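Local coordinates for MIPZ (Caulobacter crescentus, PDB 2XJ9), which acts as a P-loop ATPase that positions the division plane, inhibiting cell division in a gradient built up by its dimerisation and nucleoid binding, at residues Gln249-Ala252 against Ala253-Glu256; Arg219-Val222 against Ile223-Glu226; Ser157-Ser160 against Leu161-Glu165. The protein carries 1 engineered substitution. All coordinates share one frame; numbering follows the deposited sequence.

How the interactions relate
Along the chain interaction 3 comes first, then interaction 2 and finally interaction 1, all within a single P-loop ATPase fold. Interactions 1 and 2 are neighbours, their centres about 10 Å apart: the loop 219-226, which follows the edge strand 213-215 of the parallel sheet, packs on the start of helix 249-263. Glu256 joins the two, its carboxylate meeting Arg221 and Tyr224. Interaction 3, at the start of helix 158-168, lies on the opposite side of the chain's centre, about 32 Å from interaction 1 and about 29 Å from interaction 2 between centres. The adenine pocket and the helix packed against it thus form one unit, separate from helix 158-168.

Interaction 1: residues Gln249-Ala252 against Ala253-Glu256; sequences QHLA and ARQE
The carbonyl oxygen His250 O lies obliquely to the guanidinium of Arg254, and a second flat group, the Glu256 carboxylate, is led past the carbonyl of Ala252. Both belong to the first turns of alpha-helix 249-263. From Ala253 onward the chain donates in the i to i+4 pattern: Arg254 N reaches His250 O at 3.0 Å with an N-H...O angle of 167°, and Glu256 N meets Ala252 O at 3.1 Å.

Arg254 takes an uncommon route for a helical residue. Its CG stands between the backbone N and the carbonyl carbon (chi1 81°), which sets CG 3.5 Å from Leu251 O and turns the stem back along the preceding turn. There it runs beside Leu251, the two side chains pointing the same way, with Leu251 CD2 4.1 Å from Arg254 CD. The long aliphatic part of an arginine suits this task, since its methylenes can lie along a leucine at the surface. With an alanine in its place, Leu251 CD2 would probably lose its methylene neighbour and be freer to turn.

Alanines fit the faces where the helix meets other parts of the fold. Ala253 is buried, its CB 3.3 Å from His250 O, and Ala252 packs against the side chain of Arg221. Gln255 joins the ladder through its backbone, Gln255 N donating to Leu251 O. Glu256 faces the nucleotide-binding loop: OE2 forms a salt bridge with Arg221 and OE1 a hydrogen bond with Tyr224, so two partners fix the rotation of the carboxylate and would probably favour its charged form. Its chain is extended beyond CG, and on the way out Glu256 CG passes 3.5 Å from Ala252 O.

Interaction 2: residues Arg219-Val222 against Ile223-Glu226; sequences RDRV and IYRE. With AGS (phosphothiophosphoric acid-adenylate ester), chain D.
Two backbone groups of residues 219-222 read the Watson-Crick edge of the adenine of the bound ATP analogue: Arg221 N donates to AGS N1 over 3.0 Å, and AGS N6 donates to Arg219 O over 3.2 Å. An acceptor for the amino group and a donor for N1 together suit adenine rather than guanine, and being backbone atoms they leave the side chains for other work. The chain then turns, Tyr224 N donating to Arg221 O at 2.8 Å, and this brings Tyr224 and Arg225 up to the base.

Across the turn Asp220 OD1 and Arg225 NH1 form a salt bridge at a rather long 3.5 Å, the carboxylate and guanidinium planes 73° apart. Asp220 makes it because its CG stands anti to the backbone N (chi1 -162°), which swings OD1 toward the second half of the loop. Arg225 offers a guanidinium face to the adenine, with AGS N3 about 3.5 Å above its plane and offset toward the rim. The same arginine forms a salt bridge with Glu192 of the second subunit, so it ties nucleotide to dimer interface.

Tyr224 lies alongside Arg221, its CD2 3.6 Å from Arg221 CB, while Arg219 O sits in plane at the ring's edge. A tyrosine suits the place: the broad ring packs beside the base, and its hydroxyl ends on a polar partner, Glu256.

The loop lies in the connection between edge strand 213-215 and helix 249-263, on which Arg221 and Tyr224 pack, the latter through Leu257; the Tyr224 ring also makes an edge-to-face contact with His24 of helix 18-30.

Interaction 3: residues Ser157-Ser160 against Leu161-Glu165; sequences SLYS and LTVWE
The first turns of alpha-helix 158-168, which follows the short strand 155-156 in this P-loop ATPase fold, hold the contact, and Tyr159 and Val163, one helical turn apart, carry its side-chain part. Val163 CG2 lies over a face of the Tyr159 ring as a CH-pi contact, 4.1 Å from the centroid and 27° off the ring normal. Tyr159 CG is anti to its own N (chi1 177°), and this stands the ring up beside the next turn, where it crosses Val163 at a slant. Thr162 adds its CB, 4.1 Å from Tyr159 CD1, obliquely to the ring. Branched residues suit both places, because their methyls and methines are held close to the backbone and meet the ring without a long chain.

Beneath the side chains runs the helical ladder. Leu161 N donates to Ser157 O at 3.2 Å, and Val163 N to Tyr159 O, also at 3.2 Å, while the bond from Thr162 N to Leu158 O is weak.

Most of this turn faces inward. The Tyr159 hydroxyl has two hydrogen-bonding partners, His123 and Thr131, which fix the end of the ring that Val163 holds by its face; Tyr159 and Val163 also pack on Trp181 of strand 180-186. The small buried Ser160 spends its hydroxyl on Leu143 O, and Ser157 does likewise with Asp141 O. Leu158 touches Arg44 of the second subunit. On the solvent side the Trp164 ring is poorly ordered, but its backbone is held, Trp164 N meeting Ser160 O at 3.0 Å.

Interaction 1: residues Gln249-Ala252 against Ala253-Glu256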
ATOM      1  N   GLN A 249      -0.847  17.884 -18.595  1.00 68.67           N
ATOM      2  CA  GLN A 249      -1.362  17.278 -17.360  1.00 66.15           C
ATOM      3  C   GLN A 249      -1.447  18.224 -16.132  1.00 64.56           C
ATOM      4  O   GLN A 249      -2.335  18.068 -15.292  1.00 59.66           O
ATOM      5  CB  GLN A 249      -0.541  16.035 -16.989  1.00 66.09           C
ATOM      6  CG  GLN A 249      -0.383  14.992 -18.096  1.00 69.11           C
ATOM      7  CD  GLN A 249      -1.179  13.688 -17.859  1.00 71.84           C
ATOM      8  OE1 GLN A 249      -1.395  12.913 -18.798  1.00 68.56           O
ATOM      9  NE2 GLN A 249      -1.608  13.443 -16.613  1.00 44.12           N
ATOM     10  N   HIS A 250      -0.541  19.195 -16.024  1.00 48.66           N
ATOM     11  CA  HIS A 250      -0.497  20.036 -14.835  1.00 43.29           C
ATOM     12  C   HIS A 250      -1.831  20.704 -14.554  1.00 52.78           C
ATOM     13  O   HIS A 250      -2.275  20.756 -13.410  1.00 61.56           O
ATOM     14  CB  HIS A 250       0.590  21.101 -14.955  1.00 54.21           C
ATOM     15  CG  HIS A 250       1.967  20.536 -15.079  1.00 70.71           C
ATOM     16  ND1 HIS A 250       2.202  19.183 -15.212  1.00 62.50           N
ATOM     17  CD2 HIS A 250       3.182  21.136 -15.093  1.00 73.82           C
ATOM     18  CE1 HIS A 250       3.503  18.972 -15.301  1.00 58.42           C
ATOM     19  NE2 HIS A 250       4.119  20.139 -15.233  1.00 76.14           N
ATOM     20  N   LEU A 251      -2.478  21.212 -15.596  1.00 56.34           N
ATOM     21  CA  LEU A 251      -3.705  21.960 -15.402  1.00 54.94           C
ATOM     22  C   LEU A 251      -4.828  21.064 -14.917  1.00 49.40           C
ATOM     23  O   LEU A 251      -5.552  21.426 -14.000  1.00 57.77           O
ATOM     24  CB  LEU A 251      -4.100  22.700 -16.682  1.00 67.19           C
ATOM     25  CG  LEU A 251      -3.043  23.695 -17.190  1.00 64.66           C
ATOM     26  CD1 LEU A 251      -3.580  24.486 -18.381  1.00 59.22           C
ATOM     27  CD2 LEU A 251      -2.564  24.633 -16.066  1.00 63.97           C
ATOM     28  N   ALA A 252      -4.973  19.889 -15.513  1.00 44.94           N
ATOM     29  CA  ALA A 252      -5.991  18.962 -15.042  1.00 47.25           C
ATOM     30  C   ALA A 252      -5.747  18.604 -13.576  1.00 46.79           C
ATOM     31  O   ALA A 252      -6.687  18.405 -12.799  1.00 42.30           O
ATOM     32  CB  ALA A 252      -5.995  17.720 -15.884  1.00 43.72           C
ATOM     33  N   ALA A 253      -4.474  18.527 -13.209  1.00 44.07           N
ATOM     34  CA  ALA A 253      -4.073  18.132 -11.862  1.00 45.80           C
ATOM     35  C   ALA A 253      -4.444  19.165 -10.794  1.00 48.24           C
ATOM     36  O   ALA A 253      -5.071  18.833  -9.775  1.00 41.68           O
ATOM     37  CB  ALA A 253      -2.572  17.837 -11.815  1.00 40.66           C
ATOM     38  N   ARG A 254      -4.049  20.413 -11.019  1.00 44.88           N
ATOM     39  CA  ARG A 254      -4.334  21.443 -10.043  1.00 43.67           C
ATOM     40  C   ARG A 254      -5.845  21.625  -9.983  1.00 51.09           C
ATOM     41  O   ARG A 254      -6.399  22.042  -8.955  1.00 56.28           O
ATOM     42  CB  ARG A 254      -3.621  22.734 -10.404  1.00 47.39           C
ATOM     43  CG  ARG A 254      -4.323  23.566 -11.449  1.00 66.10           C
ATOM     44  CD  ARG A 254      -3.364  24.572 -12.058  1.00 73.13           C
ATOM     45  NE  ARG A 254      -2.437  25.027 -11.064  1.00 90.14           N
ATOM     46  CZ  ARG A 254      -1.113  24.934 -10.978  1.00 89.83           C
ATOM     47  NH1 ARG A 254      -0.602  25.452  -9.878  1.00 79.87           N
ATOM     48  NH2 ARG A 254      -0.306  24.397 -11.893  1.00 81.32           N
ATOM     49  N   GLN A 255      -6.506  21.285 -11.085  1.00 44.81           N
ATOM     50  CA  GLN A 255      -7.964  21.212 -11.120  1.00 47.92           C
ATOM     51  C   GLN A 255      -8.535  20.246 -10.081  1.00 43.87           C
ATOM     52  O   GLN A 255      -9.253  20.674  -9.187  1.00 48.87           O
ATOM     53  CB  GLN A 255      -8.457  20.829 -12.516  1.00 49.35           C
ATOM     54  CG  GLN A 255      -8.831  22.020 -13.373  1.00 55.05           C
ATOM     55  CD  GLN A 255      -9.846  22.919 -12.681  1.00 76.58           C
ATOM     56  OE1 GLN A 255     -10.210  23.978 -13.200  1.00 79.82           O
ATOM     57  NE2 GLN A 255     -10.308  22.498 -11.499  1.00 67.94           N
ATOM     58  N   GLU A 256      -8.214  18.957 -10.208  1.00 40.41           N
ATOM     59  CA  GLU A 256      -8.677  17.921  -9.284  1.00 33.73           C
ATOM     60  C   GLU A 256      -8.374  18.240  -7.840  1.00 38.66           C
ATOM     61  O   GLU A 256      -9.187  17.979  -6.958  1.00 36.50           O
ATOM     62  CB  GLU A 256      -7.975  16.617  -9.575  1.00 35.63           C
ATOM     63  CG  GLU A 256      -8.334  15.991 -10.864  1.00 36.67           C
ATOM     64  CD  GLU A 256      -7.470  14.812 -11.141  1.00 40.55           C
ATOM     65  OE1 GLU A 256      -6.449  14.675 -10.434  1.00 45.72           O
ATOM     66  OE2 GLU A 256      -7.798  14.029 -12.055  1.00 48.04           O
TER

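Interaction 2: residues Arg219-Val222 against Ile223-Glu226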
ATOM      1  N   ARG A 219      -6.602  11.102 -10.350  1.00 38.44           N
ATOM      2  CA  ARG A 219      -6.312  10.118 -11.371  1.00 34.47           C
ATOM      3  C   ARG A 219      -4.850   9.791 -11.288  1.00 34.79           C
ATOM      4  O   ARG A 219      -4.066  10.575 -10.773  1.00 36.31           O
ATOM      5  CB  ARG A 219      -6.670  10.650 -12.746  1.00 38.54           C
ATOM      6  CG  ARG A 219      -8.149  10.907 -12.892  1.00 43.60           C
ATOM      7  CD  ARG A 219      -8.552  10.967 -14.347  1.00 60.44           C
ATOM      8  NE  ARG A 219      -7.762  10.043 -15.160  1.00 76.86           N
ATOM      9  CZ  ARG A 219      -8.081   9.668 -16.398  1.00 89.88           C
ATOM     10  NH1 ARG A 219      -7.298   8.821 -17.059  1.00 88.11           N
ATOM     11  NH2 ARG A 219      -9.187  10.130 -16.972  1.00 90.59           N
ATOM     12  N   ASP A 220      -4.491   8.617 -11.777  1.00 38.27           N
ATOM     13  CA  ASP A 220      -3.103   8.195 -11.840  1.00 35.00           C
ATOM     14  C   ASP A 220      -2.321   9.231 -12.657  1.00 30.61           C
ATOM     15  O   ASP A 220      -2.652   9.504 -13.795  1.00 31.94           O
ATOM     16  CB  ASP A 220      -3.049   6.796 -12.470  1.00 36.42           C
ATOM     17  CG  ASP A 220      -1.745   6.075 -12.217  1.00 44.13           C
ATOM     18  OD1 ASP A 220      -0.917   6.573 -11.428  1.00 46.05           O
ATOM     19  OD2 ASP A 220      -1.550   4.991 -12.807  1.00 51.77           O
ATOM     20  N   ARG A 221      -1.299   9.831 -12.068  1.00 28.59           N
ATOM     21  CA  ARG A 221      -0.590  10.903 -12.737  1.00 23.43           C
ATOM     22  C   ARG A 221       0.829  11.021 -12.255  1.00 29.42           C
ATOM     23  O   ARG A 221       1.071  11.301 -11.086  1.00 38.48           O
ATOM     24  CB  ARG A 221      -1.279  12.219 -12.458  1.00 28.82           C
ATOM     25  CG  ARG A 221      -2.567  12.388 -13.192  1.00 33.81           C
ATOM     26  CD  ARG A 221      -2.741  13.840 -13.580  1.00 42.00           C
ATOM     27  NE  ARG A 221      -3.813  14.003 -14.548  1.00 50.16           N
ATOM     28  CZ  ARG A 221      -5.079  14.195 -14.205  1.00 51.08           C
ATOM     29  NH1 ARG A 221      -5.406  14.244 -12.922  1.00 45.72           N
ATOM     30  NH2 ARG A 221      -6.009  14.338 -15.139  1.00 42.22           N
ATOM     31  N   VAL A 222       1.768  10.856 -13.166  1.00 19.92           N
ATOM     32  CA  VAL A 222       3.181  10.987 -12.858  1.00 26.47           C
ATOM     33  C   VAL A 222       3.528  12.170 -11.955  1.00 30.64           C
ATOM     34  O   VAL A 222       4.415  12.071 -11.115  1.00 29.37           O
ATOM     35  CB  VAL A 222       3.997  11.154 -14.161  1.00 35.45           C
ATOM     36  CG1 VAL A 222       5.418  10.640 -13.969  1.00 39.13           C
ATOM     37  CG2 VAL A 222       3.300  10.433 -15.311  1.00 45.87           C
ATOM     38  N   ILE A 223       2.847  13.291 -12.159  1.00 30.89           N
ATOM     39  CA  ILE A 223       3.163  14.527 -11.465  1.00 32.09           C
ATOM     40  C   ILE A 223       2.832  14.423  -9.969  1.00 32.64           C
ATOM     41  O   ILE A 223       3.337  15.205  -9.142  1.00 36.88           O
ATOM     42  CB  ILE A 223       2.441  15.749 -12.117  1.00 32.72           C
ATOM     43  CG1 ILE A 223       2.929  17.062 -11.507  1.00 32.94           C
ATOM     44  CG2 ILE A 223       0.938  15.626 -11.984  1.00 31.11           C
ATOM     45  CD1 ILE A 223       4.399  17.325 -11.742  1.00 34.48           C
ATOM     46  N   TYR A 224       2.002  13.442  -9.620  1.00 26.89           N
ATOM     47  CA  TYR A 224       1.642  13.228  -8.218  1.00 29.32           C
ATOM     48  C   TYR A 224       2.710  12.437  -7.472  1.00 34.81           C
ATOM     49  O   TYR A 224       2.596  12.202  -6.264  1.00 28.70           O
ATOM     50  CB  TYR A 224       0.320  12.486  -8.113  1.00 23.02           C
ATOM     51  CG  TYR A 224      -0.915  13.321  -8.410  1.00 31.03           C
ATOM     52  CD1 TYR A 224      -0.941  14.686  -8.157  1.00 33.32           C
ATOM     53  CD2 TYR A 224      -2.053  12.743  -8.953  1.00 27.20           C
ATOM     54  CE1 TYR A 224      -2.069  15.444  -8.438  1.00 28.70           C
ATOM     55  CE2 TYR A 224      -3.167  13.491  -9.226  1.00 32.15           C
ATOM     56  CZ  TYR A 224      -3.169  14.839  -8.962  1.00 32.14           C
ATOM     57  OH  TYR A 224      -4.285  15.585  -9.227  1.00 41.00           O
ATOM     58  N   ARG A 225       3.753  12.028  -8.188  1.00 32.00           N
ATOM     59  CA  ARG A 225       4.641  11.012  -7.655  1.00 26.05           C
ATOM     60  C   ARG A 225       6.052  11.325  -8.036  1.00 30.95           C
ATOM     61  O   ARG A 225       6.993  10.830  -7.437  1.00 33.10           O
ATOM     62  CB  ARG A 225       4.250   9.649  -8.217  1.00 25.04           C
ATOM     63  CG  ARG A 225       5.371   9.005  -8.941  1.00 38.18           C
ATOM     64  CD  ARG A 225       5.049   7.610  -9.346  1.00 38.76           C
ATOM     65  NE  ARG A 225       4.153   7.516 -10.439  1.00 40.25           N
ATOM     66  CZ  ARG A 225       3.171   6.657 -10.651  1.00 51.70           C
ATOM     67  NH1 ARG A 225       2.531   6.814 -11.789  1.00 49.52           N
ATOM     68  NH2 ARG A 225       2.802   5.706  -9.799  1.00 51.14           N
ATOM     69  N   GLU A 226       6.178  12.166  -9.049  1.00 35.26           N
ATOM     70  CA  GLU A 226       7.431  12.379  -9.756  1.00 30.71           C
ATOM     71  C   GLU A 226       8.358  13.328  -9.008  1.00 36.11           C
ATOM     72  O   GLU A 226       9.571  13.285  -9.201  1.00 38.73           O
ATOM     73  CB  GLU A 226       7.123  12.930 -11.142  1.00 30.11           C
ATOM     74  CG  GLU A 226       8.338  13.227 -11.973  1.00 56.41           C
ATOM     75  CD  GLU A 226       7.995  13.915 -13.288  1.00 68.65           C
ATOM     76  OE1 GLU A 226       7.058  14.750 -13.289  1.00 57.63           O
ATOM     77  OE2 GLU A 226       8.661  13.623 -14.313  1.00 72.06           O
TER
HETATM   78  PG  AGS D1272       1.234   2.953   2.823  1.00 39.18           P
HETATM   79  S1G AGS D1272       0.375   1.836   3.415  1.00 21.85           S
HETATM   80  O2G AGS D1272       2.595   2.528   2.316  1.00 23.85           O
HETATM   81  O3G AGS D1272       1.354   4.216   3.649  1.00 32.58           O
HETATM   82  PB  AGS D1272      -0.068   4.965   1.239  1.00 20.83           P
HETATM   83  O1B AGS D1272      -1.558   4.911   1.496  1.00 20.98           O
HETATM   84  O2B AGS D1272       0.883   5.919   1.915  1.00 20.27           O
HETATM   85  O3B AGS D1272       0.451   3.453   1.495  1.00 27.16           O
HETATM   86  PA  AGS D1272       0.981   6.166  -1.119  1.00 21.73           P
HETATM   87  O1A AGS D1272       0.496   7.578  -0.866  1.00 25.24           O
HETATM   88  O2A AGS D1272       2.411   5.835  -0.891  1.00 16.91           O
HETATM   89  O3A AGS D1272       0.073   5.119  -0.344  1.00 22.25           O
HETATM   90  O5' AGS D1272       0.582   5.737  -2.608  1.00 24.87           O
HETATM   91  C5' AGS D1272       0.903   4.436  -3.070  1.00 23.47           C
HETATM   92  C4' AGS D1272       1.757   4.520  -4.346  1.00 24.45           C
HETATM   93  O4' AGS D1272       0.943   5.153  -5.298  1.00 28.71           O
HETATM   94  C3' AGS D1272       2.989   5.403  -4.258  1.00 21.46           C
HETATM   95  O3' AGS D1272       3.978   4.889  -5.133  1.00 22.40           O
HETATM   96  C2' AGS D1272       2.602   6.760  -4.805  1.00 23.15           C
HETATM   97  O2' AGS D1272       3.763   7.364  -5.394  1.00 22.36           O
HETATM   98  C1' AGS D1272       1.528   6.356  -5.794  1.00 24.68           C
HETATM   99  N9  AGS D1272       0.317   7.187  -5.980  1.00 30.78           N
HETATM  100  C8  AGS D1272      -0.676   7.370  -5.079  1.00 34.78           C
HETATM  101  N7  AGS D1272      -1.674   8.144  -5.594  1.00 36.68           N
HETATM  102  C5  AGS D1272      -1.312   8.433  -6.857  1.00 28.44           C
HETATM  103  C6  AGS D1272      -1.895   9.192  -7.952  1.00 26.56           C
HETATM  104  N6  AGS D1272      -3.084   9.804  -7.781  1.00 33.91           N
HETATM  105  N1  AGS D1272      -1.202   9.239  -9.109  1.00 28.28           N
HETATM  106  C2  AGS D1272      -0.013   8.641  -9.288  1.00 23.59           C
HETATM  107  N3  AGS D1272       0.584   7.933  -8.333  1.00 22.28           N
HETATM  108  C4  AGS D1272      -0.014   7.796  -7.123  1.00 29.75           C

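Interaction 3: residues Ser157-Ser160 against Leu161-Glu165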
ATOM      1  N   SER A 157     -16.702  -3.414   7.660  1.00 42.33           N
ATOM      2  CA  SER A 157     -15.478  -4.187   7.779  1.00 38.56           C
ATOM      3  C   SER A 157     -14.367  -3.466   8.534  1.00 36.01           C
ATOM      4  O   SER A 157     -14.470  -2.279   8.832  1.00 38.67           O
ATOM      5  CB  SER A 157     -14.980  -4.595   6.393  1.00 38.03           C
ATOM      6  OG  SER A 157     -13.816  -5.380   6.510  1.00 36.63           O
ATOM      7  N   LEU A 158     -13.296  -4.203   8.805  1.00 33.43           N
ATOM      8  CA  LEU A 158     -12.233  -3.797   9.727  1.00 33.79           C
ATOM      9  C   LEU A 158     -11.982  -2.298   9.908  1.00 36.07           C
ATOM     10  O   LEU A 158     -11.878  -1.819  11.036  1.00 45.04           O
ATOM     11  CB  LEU A 158     -10.918  -4.484   9.343  1.00 38.21           C
ATOM     12  CG  LEU A 158     -10.375  -5.568  10.276  1.00 40.31           C
ATOM     13  CD1 LEU A 158     -11.488  -6.357  10.947  1.00 30.35           C
ATOM     14  CD2 LEU A 158      -9.449  -6.493   9.499  1.00 38.57           C
ATOM     15  N   TYR A 159     -11.845  -1.564   8.811  1.00 31.63           N
ATOM     16  CA  TYR A 159     -11.450  -0.170   8.909  1.00 27.65           C
ATOM     17  C   TYR A 159     -12.645   0.732   9.161  1.00 38.72           C
ATOM     18  O   TYR A 159     -12.522   1.770   9.818  1.00 38.68           O
ATOM     19  CB  TYR A 159     -10.716   0.290   7.661  1.00 23.72           C
ATOM     20  CG  TYR A 159     -10.366   1.742   7.725  1.00 27.69           C
ATOM     21  CD1 TYR A 159      -9.392   2.194   8.582  1.00 33.35           C
ATOM     22  CD2 TYR A 159     -11.024   2.667   6.951  1.00 28.58           C
ATOM     23  CE1 TYR A 159      -9.067   3.530   8.658  1.00 31.26           C
ATOM     24  CE2 TYR A 159     -10.709   4.015   7.017  1.00 28.39           C
ATOM     25  CZ  TYR A 159      -9.728   4.443   7.875  1.00 31.87           C
ATOM     26  OH  TYR A 159      -9.400   5.786   7.957  1.00 26.69           O
ATOM     27  N   SER A 160     -13.800   0.350   8.625  1.00 36.35           N
ATOM     28  CA  SER A 160     -15.037   1.062   8.927  1.00 35.19           C
ATOM     29  C   SER A 160     -15.168   1.145  10.416  1.00 35.00           C
ATOM     30  O   SER A 160     -15.413   2.214  10.952  1.00 40.23           O
ATOM     31  CB  SER A 160     -16.248   0.329   8.372  1.00 40.72           C
ATOM     32  OG  SER A 160     -16.483   0.712   7.037  1.00 41.19           O
ATOM     33  N   LEU A 161     -14.981   0.007  11.083  1.00 34.77           N
ATOM     34  CA  LEU A 161     -15.071  -0.050  12.553  1.00 43.24           C
ATOM     35  C   LEU A 161     -14.043   0.850  13.239  1.00 39.73           C
ATOM     36  O   LEU A 161     -14.351   1.513  14.220  1.00 39.04           O
ATOM     37  CB  LEU A 161     -14.934  -1.483  13.072  1.00 40.70           C
ATOM     38  CG  LEU A 161     -15.864  -2.523  12.446  1.00 41.41           C
ATOM     39  CD1 LEU A 161     -15.529  -3.927  12.943  1.00 34.58           C
ATOM     40  CD2 LEU A 161     -17.317  -2.152  12.725  1.00 29.21           C
ATOM     41  N   THR A 162     -12.822   0.881  12.722  1.00 33.05           N
ATOM     42  CA  THR A 162     -11.809   1.758  13.288  1.00 36.42           C
ATOM     43  C   THR A 162     -12.274   3.221  13.369  1.00 46.40           C
ATOM     44  O   THR A 162     -11.971   3.922  14.331  1.00 50.38           O
ATOM     45  CB  THR A 162     -10.483   1.657  12.520  1.00 40.59           C
ATOM     46  OG1 THR A 162      -9.854   0.407  12.836  1.00 48.10           O
ATOM     47  CG2 THR A 162      -9.553   2.826  12.867  1.00 24.32           C
ATOM     48  N   VAL A 163     -13.008   3.686  12.368  1.00 40.39           N
ATOM     49  CA  VAL A 163     -13.463   5.069  12.374  1.00 36.85           C
ATOM     50  C   VAL A 163     -14.724   5.210  13.227  1.00 55.12           C
ATOM     51  O   VAL A 163     -14.949   6.240  13.866  1.00 48.74           O
ATOM     52  CB  VAL A 163     -13.780   5.544  10.960  1.00 33.94           C
ATOM     53  CG1 VAL A 163     -14.230   6.986  10.986  1.00 33.81           C
ATOM     54  CG2 VAL A 163     -12.570   5.387  10.084  1.00 35.37           C
ATOM     55  N   TRP A 164     -15.544   4.164  13.215  1.00 51.73           N
ATOM     56  CA  TRP A 164     -16.784   4.126  13.955  1.00 47.71           C
ATOM     57  C   TRP A 164     -16.497   4.184  15.454  1.00 60.33           C
ATOM     58  O   TRP A 164     -17.320   4.666  16.234  1.00 67.58           O
ATOM     59  CB  TRP A 164     -17.531   2.836  13.607  1.00 60.31           C
ATOM     60  CG  TRP A 164     -19.014   2.992  13.504  1.00 88.15           C
ATOM     61  CD1 TRP A 164     -19.725   3.395  12.406  1.00 89.79           C
ATOM     62  CD2 TRP A 164     -19.977   2.743  14.537  1.00 98.39           C
ATOM     63  NE1 TRP A 164     -21.070   3.416  12.695  1.00 91.51           N
ATOM     64  CE2 TRP A 164     -21.252   3.020  13.996  1.00108.85           C
ATOM     65  CE3 TRP A 164     -19.886   2.315  15.869  1.00 87.35           C
ATOM     66  CZ2 TRP A 164     -22.429   2.880  14.742  1.00114.38           C
ATOM     67  CZ3 TRP A 164     -21.055   2.178  16.608  1.00101.63           C
ATOM     68  CH2 TRP A 164     -22.309   2.460  16.041  1.00108.32           C
ATOM     69  N   GLU A 165     -15.325   3.693  15.853  1.00 53.99           N
ATOM     70  CA  GLU A 165     -14.930   3.710  17.262  1.00 61.61           C
ATOM     71  C   GLU A 165     -14.190   5.008  17.587  1.00 56.85           C
ATOM     72  O   GLU A 165     -14.164   5.463  18.722  1.00 65.87           O
ATOM     73  CB  GLU A 165     -14.066   2.487  17.609  1.00 59.06           C
ATOM     74  CG  GLU A 165     -13.818   2.252  19.109  1.00 75.61           C
ATOM     75  CD  GLU A 165     -14.925   1.441  19.801  1.00 97.92           C
ATOM     76  OE1 GLU A 165     -14.966   1.428  21.060  1.00 87.66           O
ATOM     77  OE2 GLU A 165     -15.745   0.815  19.088  1.00 96.89           O
TER